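Local atomic coordinates of alpha-1,2-mannosidase (Bacteroides thetaiotaomicron, PDB entry 2WW2), a protein that hydrolyses alpha-mannosides as a calcium-dependent, inverting glycoside hydrolase of family 92 from a human gut symbiont. Residues 606-611 / 656-661; 684-689 / 714-719; 695-700 / 728-733. All coordinates share one frame; numbering follows the deposited sequence. Where two conformers were deposited one is given.

Contact 1: residues 606-611 / 656-661; sequences HLRNVM and SPLFKK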
loop_
_atom_site.group_PDB
_atom_site.type_symbol
_atom_site.label_atom_id
_atom_site.label_comp_id
_atom_site.label_asym_id
_atom_site.label_seq_id
_atom_site.Cartn_x
_atom_site.Cartn_y
_atom_site.Cartn_z
ATOM N N HIS A 606 19.694 -2.118 13.448
ATOM C CA HIS A 606 18.647 -2.788 12.677
ATOM C C HIS A 606 18.539 -4.275 12.966
ATOM O O HIS A 606 17.442 -4.829 13.043
ATOM C CB HIS A 606 18.842 -2.559 11.182
ATOM C CG HIS A 606 18.564 -1.149 10.764
ATOM N ND1 HIS A 606 17.317 -0.574 10.879
ATOM C CD2 HIS A 606 19.375 -0.193 10.243
ATOM C CE1 HIS A 606 17.369 0.674 10.447
ATOM N NE2 HIS A 606 18.607 0.930 10.055
ATOM N N LEU A 607 19.682 -4.922 13.121
ATOM C CA LEU A 607 19.711 -6.321 13.480
ATOM C C LEU A 607 18.984 -6.543 14.813
ATOM O O LEU A 607 18.099 -7.404 14.931
ATOM C CB LEU A 607 21.179 -6.735 13.589
ATOM C CG LEU A 607 21.524 -8.205 13.665
ATOM C CD1 LEU A 607 21.146 -8.682 15.054
ATOM C CD2 LEU A 607 20.823 -9.005 12.545
ATOM N N ARG A 608 19.341 -5.765 15.825
ATOM C CA ARG A 608 18.684 -5.940 17.113
ATOM C C ARG A 608 17.189 -5.614 17.021
ATOM O O ARG A 608 16.365 -6.266 17.642
ATOM C CB ARG A 608 19.397 -5.127 18.203
ATOM C CG ARG A 608 20.853 -5.631 18.423
ATOM C CD ARG A 608 20.862 -6.994 19.117
ATOM N NE ARG A 608 20.231 -6.878 20.436
ATOM C CZ ARG A 608 20.857 -6.407 21.512
ATOM N NH1 ARG A 608 22.128 -6.036 21.435
ATOM N NH2 ARG A 608 20.218 -6.299 22.670
ATOM N N ASN A 609 16.838 -4.634 16.201
ATOM C CA ASN A 609 15.428 -4.279 16.006
ATOM C C ASN A 609 14.651 -5.455 15.372
ATOM O O ASN A 609 13.581 -5.840 15.857
ATOM C CB ASN A 609 15.343 -3.014 15.152
ATOM C CG ASN A 609 14.029 -2.293 15.294
ATOM O OD1 ASN A 609 13.441 -2.223 16.375
ATOM N ND2 ASN A 609 13.561 -1.725 14.192
ATOM N N VAL A 610 15.212 -6.049 14.324
ATOM C CA VAL A 610 14.594 -7.220 13.684
ATOM C C VAL A 610 14.441 -8.402 14.669
ATOM O O VAL A 610 13.388 -9.017 14.756
ATOM C CB VAL A 610 15.379 -7.659 12.415
ATOM C CG1 VAL A 610 14.958 -9.064 11.973
ATOM C CG2 VAL A 610 15.163 -6.644 11.261
ATOM N N MET A 611 15.486 -8.709 15.428
ATOM C CA MET A 611 15.406 -9.821 16.370
ATOM C C MET A 611 14.296 -9.595 17.391
ATOM O O MET A 611 13.586 -10.538 17.756
ATOM C CB MET A 611 16.755 -10.075 17.059
ATOM C CG MET A 611 17.825 -10.613 16.106
ATOM S SD MET A 611 19.206 -11.467 16.891
ATOM C CE MET A 611 20.244 -10.124 17.474
ATOM N N SER A 656 25.388 -7.721 16.278
ATOM C CA SER A 656 25.268 -7.341 17.678
ATOM C C SER A 656 24.570 -8.511 18.353
ATOM O O SER A 656 23.510 -8.943 17.874
ATOM C CB SER A 656 24.429 -6.061 17.798
ATOM O OG SER A 656 24.132 -5.784 19.144
ATOM N N PRO A 657 25.179 -9.063 19.420
ATOM C CA PRO A 657 24.683 -10.278 20.066
ATOM C C PRO A 657 23.397 -9.978 20.825
ATOM O O PRO A 657 23.189 -8.835 21.285
ATOM C CB PRO A 657 25.791 -10.628 21.066
ATOM C CG PRO A 657 26.395 -9.285 21.425
ATOM C CD PRO A 657 26.331 -8.488 20.134
ATOM N N LEU A 658 22.576 -11.008 21.003
ATOM C CA LEU A 658 21.317 -10.859 21.722
ATOM C C LEU A 658 21.456 -11.087 23.234
ATOM O O LEU A 658 20.711 -10.503 24.032
ATOM C CB LEU A 658 20.282 -11.850 21.151
ATOM C CG LEU A 658 18.858 -11.691 21.682
ATOM C CD1 LEU A 658 18.251 -10.359 21.171
ATOM C CD2 LEU A 658 18.016 -12.906 21.255
ATOM N N PHE A 659 22.401 -11.931 23.635
ATOM C CA PHE A 659 22.502 -12.339 25.052
ATOM C C PHE A 659 23.666 -11.649 25.761
ATOM O O PHE A 659 24.530 -11.066 25.110
ATOM C CB PHE A 659 22.668 -13.861 25.152
ATOM C CG PHE A 659 21.483 -14.642 24.590
ATOM C CD1 PHE A 659 20.346 -14.848 25.368
ATOM C CD2 PHE A 659 21.505 -15.133 23.285
ATOM C CE1 PHE A 659 19.237 -15.562 24.851
ATOM C CE2 PHE A 659 20.418 -15.855 22.757
ATOM C CZ PHE A 659 19.282 -16.068 23.548
ATOM N N LYS A 660 23.712 -11.734 27.094
ATOM C CA LYS A 660 24.875 -11.222 27.816
ATOM C C LYS A 660 26.099 -12.095 27.545
ATOM O O LYS A 660 27.247 -11.644 27.672
ATOM C CB LYS A 660 24.591 -11.113 29.324
ATOM C CG LYS A 660 23.661 -9.946 29.639
ATOM C CD LYS A 660 23.265 -9.896 31.095
ATOM C CE LYS A 660 22.238 -8.791 31.337
ATOM N NZ LYS A 660 22.795 -7.448 30.967
ATOM N N LYS A 661 25.857 -13.330 27.121
ATOM C CA LYS A 661 26.951 -14.261 26.861
ATOM C C LYS A 661 26.522 -15.454 26.011
ATOM O O LYS A 661 25.461 -16.053 26.250
ATOM C CB LYS A 661 27.522 -14.766 28.200
ATOM C CG LYS A 661 28.855 -15.487 28.072
ATOM C CD LYS A 661 29.262 -16.104 29.406
ATOM C CE LYS A 661 30.712 -16.467 29.396
ATOM N NZ LYS A 661 31.152 -16.930 30.755
#

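Contact 2: residues 684-689 / 714-719; sequences PYIRKA and LSMDSV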
loop_
_atom_site.group_PDB
_atom_site.type_symbol
_atom_site.label_atom_id
_atom_site.label_comp_id
_atom_site.label_asym_id
_atom_site.label_seq_id
_atom_site.Cartn_x
_atom_site.Cartn_y
_atom_site.Cartn_z
ATOM N N PRO A 684 21.966 -1.741 21.855
ATOM C CA PRO A 684 22.344 -2.596 20.728
ATOM C C PRO A 684 23.739 -2.309 20.165
ATOM O O PRO A 684 24.260 -3.102 19.380
ATOM C CB PRO A 684 21.283 -2.244 19.676
ATOM C CG PRO A 684 21.029 -0.766 19.924
ATOM C CD PRO A 684 21.100 -0.620 21.438
ATOM N N TYR A 685 24.335 -1.187 20.546
ATOM C CA TYR A 685 25.556 -0.707 19.885
ATOM C C TYR A 685 26.833 -1.245 20.526
ATOM O O TYR A 685 26.926 -1.343 21.747
ATOM C CB TYR A 685 25.607 0.834 19.906
ATOM C CG TYR A 685 24.452 1.478 19.175
ATOM C CD1 TYR A 685 24.352 1.385 17.785
ATOM C CD2 TYR A 685 23.456 2.164 19.868
ATOM C CE1 TYR A 685 23.291 1.955 17.102
ATOM C CE2 TYR A 685 22.392 2.738 19.196
ATOM C CZ TYR A 685 22.316 2.638 17.811
ATOM O OH TYR A 685 21.266 3.219 17.123
ATOM N N ILE A 686 27.829 -1.551 19.702
ATOM C CA ILE A 686 29.146 -1.912 20.222
ATOM C C ILE A 686 29.985 -0.637 20.389
ATOM O O ILE A 686 30.333 0.026 19.408
ATOM C CB ILE A 686 29.871 -2.929 19.298
ATOM C CG1 ILE A 686 29.077 -4.243 19.191
ATOM C CG2 ILE A 686 31.314 -3.188 19.762
ATOM C CD1 ILE A 686 29.567 -5.136 18.060
ATOM N N ARG A 687 30.292 -0.275 21.629
ATOM C CA ARG A 687 31.119 0.908 21.878
ATOM C C ARG A 687 32.592 0.555 21.714
ATOM O O ARG A 687 33.358 1.294 21.075
ATOM C CB ARG A 687 30.859 1.497 23.271
ATOM C CG ARG A 687 31.761 2.690 23.605
ATOM C CD ARG A 687 31.437 3.308 24.967
ATOM N NE ARG A 687 31.565 2.340 26.052
ATOM C CZ ARG A 687 32.712 2.009 26.635
ATOM N NH1 ARG A 687 33.854 2.571 26.244
ATOM N NH2 ARG A 687 32.714 1.118 27.622
ATOM N N LYS A 688 32.988 -0.572 22.291
ATOM C CA LYS A 688 34.378 -1.006 22.265
ATOM C C LYS A 688 34.423 -2.530 22.226
ATOM O O LYS A 688 33.512 -3.195 22.735
ATOM C CB LYS A 688 35.074 -0.491 23.533
ATOM C CG LYS A 688 36.567 -0.732 23.581
ATOM C CD LYS A 688 37.152 -0.248 24.922
ATOM C CE LYS A 688 38.627 -0.636 25.025
ATOM N NZ LYS A 688 39.107 -0.771 26.439
ATOM N N ALA A 689 35.474 -3.091 21.634
ATOM C CA ALA A 689 35.657 -4.546 21.669
ATOM C C ALA A 689 37.117 -4.948 21.929
ATOM O O ALA A 689 38.051 -4.295 21.462
ATOM C CB ALA A 689 35.154 -5.181 20.375
ATOM N N LEU A 714 32.606 -7.517 24.343
ATOM C CA LEU A 714 31.985 -6.308 23.831
ATOM C C LEU A 714 31.471 -5.408 24.956
ATOM O O LEU A 714 30.870 -5.896 25.916
ATOM C CB LEU A 714 30.825 -6.668 22.902
ATOM C CG LEU A 714 31.132 -7.642 21.774
ATOM C CD1 LEU A 714 29.844 -8.011 21.022
ATOM C CD2 LEU A 714 32.142 -7.015 20.831
ATOM N N SER A 715 31.711 -4.100 24.822
ATOM C CA SER A 715 31.129 -3.094 25.708
ATOM C C SER A 715 29.944 -2.490 24.971
ATOM O O SER A 715 30.134 -1.781 23.971
ATOM C CB SER A 715 32.147 -1.997 26.016
ATOM O OG SER A 715 33.287 -2.534 26.660
ATOM N N MET A 716 28.735 -2.785 25.437
ATOM C CA MET A 716 27.519 -2.371 24.737
ATOM C C MET A 716 27.075 -1.002 25.244
ATOM O O MET A 716 27.313 -0.671 26.398
ATOM C CB MET A 716 26.387 -3.389 24.935
ATOM C CG MET A 716 26.772 -4.837 24.625
ATOM S SD MET A 716 27.361 -5.078 22.945
ATOM C CE MET A 716 25.894 -4.665 21.975
ATOM N N ASP A 717 26.440 -0.216 24.376
ATOM C CA ASP A 717 26.056 1.151 24.707
ATOM C C ASP A 717 24.705 1.468 24.073
ATOM O O ASP A 717 24.298 0.807 23.119
ATOM C CB ASP A 717 27.125 2.121 24.193
ATOM C CG ASP A 717 27.129 3.445 24.941
ATOM O OD1 ASP A 717 26.236 3.670 25.790
ATOM O OD2 ASP A 717 28.032 4.267 24.672
ATOM N N SER A 718 24.025 2.487 24.598
ATOM C CA SER A 718 22.757 2.953 24.039
ATOM C C SER A 718 22.924 3.983 22.923
ATOM O O SER A 718 21.943 4.356 22.274
ATOM C CB SER A 718 21.887 3.558 25.147
ATOM O OG SER A 718 22.622 4.581 25.773
ATOM N N VAL A 719 24.143 4.468 22.709
ATOM C CA VAL A 719 24.401 5.340 21.566
ATOM C C VAL A 719 25.522 4.738 20.727
ATOM O O VAL A 719 26.356 4.006 21.239
ATOM C CB VAL A 719 24.780 6.773 21.985
ATOM C CG1 VAL A 719 23.722 7.354 22.951
ATOM C CG2 VAL A 719 26.176 6.811 22.613
HETATM O O HOH W 1 29.422 1.330 27.030
HETATM O O HOH W 2 35.152 -4.315 25.465
#

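Contact 3: residues 695-700 / 728-733; sequences EFTRNY and PADFPY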
loop_
_atom_site.group_PDB
_atom_site.type_symbol
_atom_site.label_atom_id
_atom_site.label_comp_id
_atom_site.label_asym_id
_atom_site.label_seq_id
_atom_site.Cartn_x
_atom_site.Cartn_y
_atom_site.Cartn_z
ATOM N N GLU A 695 42.576 -4.606 21.687
ATOM C CA GLU A 695 41.599 -3.735 21.034
ATOM C C GLU A 695 41.285 -4.298 19.647
ATOM O O GLU A 695 42.182 -4.681 18.913
ATOM C CB GLU A 695 42.144 -2.313 20.913
ATOM C CG GLU A 695 41.188 -1.322 20.259
ATOM C CD GLU A 695 41.779 0.070 20.211
ATOM O OE1 GLU A 695 41.787 0.740 21.266
ATOM O OE2 GLU A 695 42.265 0.483 19.134
ATOM N N PHE A 696 40.008 -4.337 19.294
ATOM C CA PHE A 696 39.565 -5.013 18.079
ATOM C C PHE A 696 38.540 -4.118 17.416
ATOM O O PHE A 696 37.554 -3.760 18.037
ATOM C CB PHE A 696 38.948 -6.363 18.461
ATOM C CG PHE A 696 38.266 -7.079 17.329
ATOM C CD1 PHE A 696 38.999 -7.853 16.430
ATOM C CD2 PHE A 696 36.883 -7.018 17.195
ATOM C CE1 PHE A 696 38.368 -8.540 15.406
ATOM C CE2 PHE A 696 36.232 -7.701 16.169
ATOM C CZ PHE A 696 36.976 -8.469 15.273
ATOM N N THR A 697 38.806 -3.710 16.179
ATOM C CA THR A 697 37.914 -2.791 15.473
ATOM C C THR A 697 37.424 -3.340 14.123
ATOM O O THR A 697 36.675 -2.659 13.417
ATOM C CB THR A 697 38.577 -1.421 15.228
ATOM O OG1 THR A 697 39.689 -1.586 14.346
ATOM C CG2 THR A 697 39.072 -0.793 16.551
ATOM N N ARG A 698 37.829 -4.555 13.761
ATOM C CA ARG A 698 37.340 -5.157 12.512
ATOM C C ARG A 698 35.854 -5.487 12.617
ATOM O O ARG A 698 35.373 -5.819 13.698
ATOM C CB ARG A 698 38.126 -6.420 12.158
ATOM C CG ARG A 698 39.572 -6.123 11.810
ATOM C CD ARG A 698 40.313 -7.383 11.348
ATOM N NE ARG A 698 40.430 -8.420 12.373
ATOM C CZ ARG A 698 41.421 -8.509 13.262
ATOM N NH1 ARG A 698 42.395 -7.592 13.297
ATOM N NH2 ARG A 698 41.439 -9.516 14.133
ATOM N N ASN A 699 35.137 -5.397 11.497
ATOM C CA ASN A 699 33.695 -5.688 11.489
ATOM C C ASN A 699 33.400 -7.137 11.124
ATOM O O ASN A 699 32.288 -7.460 10.698
ATOM C CB ASN A 699 32.947 -4.761 10.525
ATOM C CG ASN A 699 33.019 -3.299 10.949
ATOM O OD1 ASN A 699 32.993 -2.986 12.137
ATOM N ND2 ASN A 699 33.096 -2.401 9.971
ATOM N N TYR A 700 34.390 -8.005 11.311
ATOM C CA TYR A 700 34.235 -9.431 11.025
ATOM C C TYR A 700 35.228 -10.264 11.833
ATOM O O TYR A 700 36.275 -9.759 12.271
ATOM C CB TYR A 700 34.435 -9.704 9.529
ATOM C CG TYR A 700 35.836 -9.420 9.042
ATOM C CD1 TYR A 700 36.748 -10.453 8.844
ATOM C CD2 TYR A 700 36.255 -8.110 8.786
ATOM C CE1 TYR A 700 38.051 -10.189 8.402
ATOM C CE2 TYR A 700 37.545 -7.843 8.352
ATOM C CZ TYR A 700 38.434 -8.889 8.157
ATOM O OH TYR A 700 39.704 -8.629 7.720
ATOM N N PRO A 728 38.980 1.321 6.059
ATOM C CA PRO A 728 39.040 0.237 5.073
ATOM C C PRO A 728 39.614 -1.062 5.633
ATOM O O PRO A 728 39.201 -2.140 5.216
ATOM C CB PRO A 728 39.941 0.812 3.965
ATOM C CG PRO A 728 39.728 2.307 4.077
ATOM C CD PRO A 728 39.613 2.559 5.568
ATOM N N ALA A 729 40.541 -0.976 6.580
ATOM C CA ALA A 729 41.083 -2.185 7.187
ATOM C C ALA A 729 40.040 -2.938 8.000
ATOM O O ALA A 729 40.233 -4.106 8.313
ATOM C CB ALA A 729 42.277 -1.861 8.067
ATOM N N ASP A 730 38.947 -2.268 8.364
ATOM C CA ASP A 730 37.935 -2.898 9.202
ATOM C C ASP A 730 36.884 -3.678 8.399
ATOM O O ASP A 730 36.100 -4.430 8.980
ATOM C CB ASP A 730 37.221 -1.853 10.072
ATOM C CG ASP A 730 38.178 -1.089 10.969
ATOM O OD1 ASP A 730 39.152 -1.698 11.464
ATOM O OD2 ASP A 730 37.946 0.122 11.179
ATOM N N PHE A 731 36.857 -3.491 7.080
ATOM C CA PHE A 731 35.792 -4.063 6.244
ATOM C C PHE A 731 36.073 -5.515 5.841
ATOM O O PHE A 731 37.223 -5.882 5.577
ATOM C CB PHE A 731 35.539 -3.222 4.976
ATOM C CG PHE A 731 35.325 -1.748 5.236
ATOM C CD1 PHE A 731 34.828 -1.297 6.453
ATOM C CD2 PHE A 731 35.606 -0.817 4.245
ATOM C CE1 PHE A 731 34.646 0.055 6.683
ATOM C CE2 PHE A 731 35.414 0.529 4.460
ATOM C CZ PHE A 731 34.932 0.969 5.675
ATOM N N PRO A 732 35.021 -6.340 5.749
ATOM C CA PRO A 732 35.218 -7.718 5.298
ATOM C C PRO A 732 35.465 -7.803 3.791
ATOM O O PRO A 732 35.601 -6.766 3.109
ATOM C CB PRO A 732 33.903 -8.422 5.692
ATOM C CG PRO A 732 33.188 -7.443 6.600
ATOM C CD PRO A 732 33.631 -6.092 6.153
ATOM N N TYR A 733 35.548 -9.030 3.277
ATOM C CA TYR A 733 35.967 -9.278 1.902
ATOM C C TYR A 733 35.027 -8.725 0.823
ATOM O O TYR A 733 33.812 -8.770 0.958
ATOM C CB TYR A 733 36.117 -10.792 1.695
ATOM C CG TYR A 733 36.388 -11.226 0.264
ATOM C CD1 TYR A 733 37.687 -11.283 -0.229
ATOM C CD2 TYR A 733 35.347 -11.616 -0.576
ATOM C CE1 TYR A 733 37.947 -11.692 -1.507
ATOM C CE2 TYR A 733 35.595 -12.018 -1.867
ATOM C CZ TYR A 733 36.905 -12.065 -2.321
ATOM O OH TYR A 733 37.179 -12.473 -3.581
HETATM O O HOH W 3 39.909 -6.002 6.583
#

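Contact 1: residues 606-611 / 656-661
The guanidinium of Arg608 lies against the loop 656-661, with Pro657 O and Leu658 CA over one face and Ser656 OG at its edge. This is helix-to-loop packing in the GH92 catalytic domain. Helix 600-613 supplies the arginine, and the loop leads from strand 651-654 into strand 661-665. Arg608 NH1 donates to Ser656 OG at 3.1 Å. The bond is fairly straight, 158° at the hydrogen, and OG sits almost exactly in the guanidinium plane. Pro657 O also comes within 3.0 Å of Arg608 NH1, but it approaches over the face and the angle is too poor for a hydrogen bond.

Further bonds from outside the two segments hold the polar groups. Arg608 NH1 also bonds Asn679 OD1, Asn679 ND2 takes up Pro657 O, and Ser656 OG bonds Pro684 O. All the touching residues are buried. The methyl Leu607 CD1 rests on the carbonyl oxygen Ser656 O at 3.7 Å. Met611 was modelled in two conformers, so its apolar touch on Leu658 is doubtful.

The arginine chain bends at chi2 (-71°) and again at chi3 (-61°). This curl lays CG and CD along Ser656 before the guanidinium reaches Pro657. Arg608 CD passes 3.5 Å from Ser656 O.

Contact 2: residues 684-689 / 714-719
Ile686, Ala689, Leu714 and Met716 meet on the buried face of an antiparallel strand pair, and this is the tight side. Leu714 CD2 lies 3.6 Å from Ala689 CB, and it also touches Ile686 CG2. The Leu714 and Ile686 side chains cross at a slant. Met716 bends at both chi2 and chi3 (-64°), which curls its CE back to 3.4 Å from Pro684 O. Beyond the pair, Pro657 packs on Leu714 and Ser656 on Met716.

The other face carries Tyr685, Lys688, Ser715 and Asp717 and is more open to solvent. Here charged groups stand near each other without pairing. Arg687 NE stays 4.3 Å from Asp717 OD2, too far for a salt bridge, and the guanidinium and carboxylate planes are 84° apart. The nearer touch is Arg687 CD on Asp717 OD2, at 3.5 Å. Water 1 lies in the guanidinium plane, 2.6 Å from Arg687 NE, and donates on to Met716 O. Ser718 N meets Asp717 OD1 from above the carboxylate plane. Pro684 CG sits over one face of the Tyr685 ring, toward the rim. Ser718 O lies at the edge of that ring, and helix 600-613 also touches it.

Four backbone bonds join the strands. Tyr685 and Asp717 bond each other twice, with Asp717 N 2.9 Å from Tyr685 O. Arg687 N gives a 2.8 Å bond to Ser715 O. Ser715 N returns an almost straight bond (178°) to Lys688 O. Arg687 and Lys688 thus both face Ser715, and the near-helical Arg687 takes up the extra residue: a classic beta bulge within the mixed sheet of the GH92 catalytic domain.

Contact 3: residues 695-700 / 728-733
Thr697 and Asp730 meet at a slant, hydroxyl to carboxylate. Thr697 OG1 donates to Asp730 OD1 at 2.9 Å and comes from above the carboxylate plane, 42° out of it. OG1 is placed there by a chi1 of 65°, which sets it between the backbone N and the carbonyl carbon. The other oxygen, Asp730 OD2, takes the backbone N of Gln727. Asp730 O, in turn, receives Asn699 N at 2.9 Å, in the carbonyl plane. A leucine in place of Asp730 would probably leave the Thr697 hydroxyl and the Gln727 amide without their carboxylate acceptor.

Asn699 and Phe731 run alongside each other in the same direction, with amide and ring planes 20° apart. The amide nitrogen ND2 sits at the ring edge, 4.1 Å from Phe731 CD1. Its polar partners are elsewhere, at Gly725 O and Asp595 O.

Tyr700 and Pro732 run antiparallel, with the proline over the tyrosine ring. Pro732 CA stands over the face, 4.1 Å from the Tyr700 ring centroid, as a CH-pi contact. Pro732 CG adds a touch on Tyr700 CD2 at 3.8 Å. Asp730 O lies at the edge of the same ring. Tyr700 OH donates to water 3 at 2.9 Å, and that water donates to both Ala729 O and Phe731 O. One water thus ties the phenol to two carbonyls.

Glu705 holds the end of Arg698 in a salt bridge away from this contact. The whole is a loop-to-loop join: the C-terminal tail, with a short 3-10 turn at 728-730, lies along the loop between strands 694-695 and 700-702.

Contact 1 is fully buried, while contacts 2 and 3 are partly buried and have exposed residues. Contacts 1 and 2 touch directly: Arg608 of contact 1 packs its NH1 on Pro684 CA of contact 2, so helix 600-613 rests against the start of strand 685-691. That strand leads on to contact 3, pairing with the start of segment 695-700 through a probable bond between Ala689 O and Phe696 N. Contacts 1 and 3 do not touch; their nearest atoms are about 9 Å apart. The chemistry changes with place. A buried arginine dominates contact 1, backbone pairing dominates contact 2, and contact 3 mixes polar side-chain bonds, a water and a proline-tyrosine CH-pi contact.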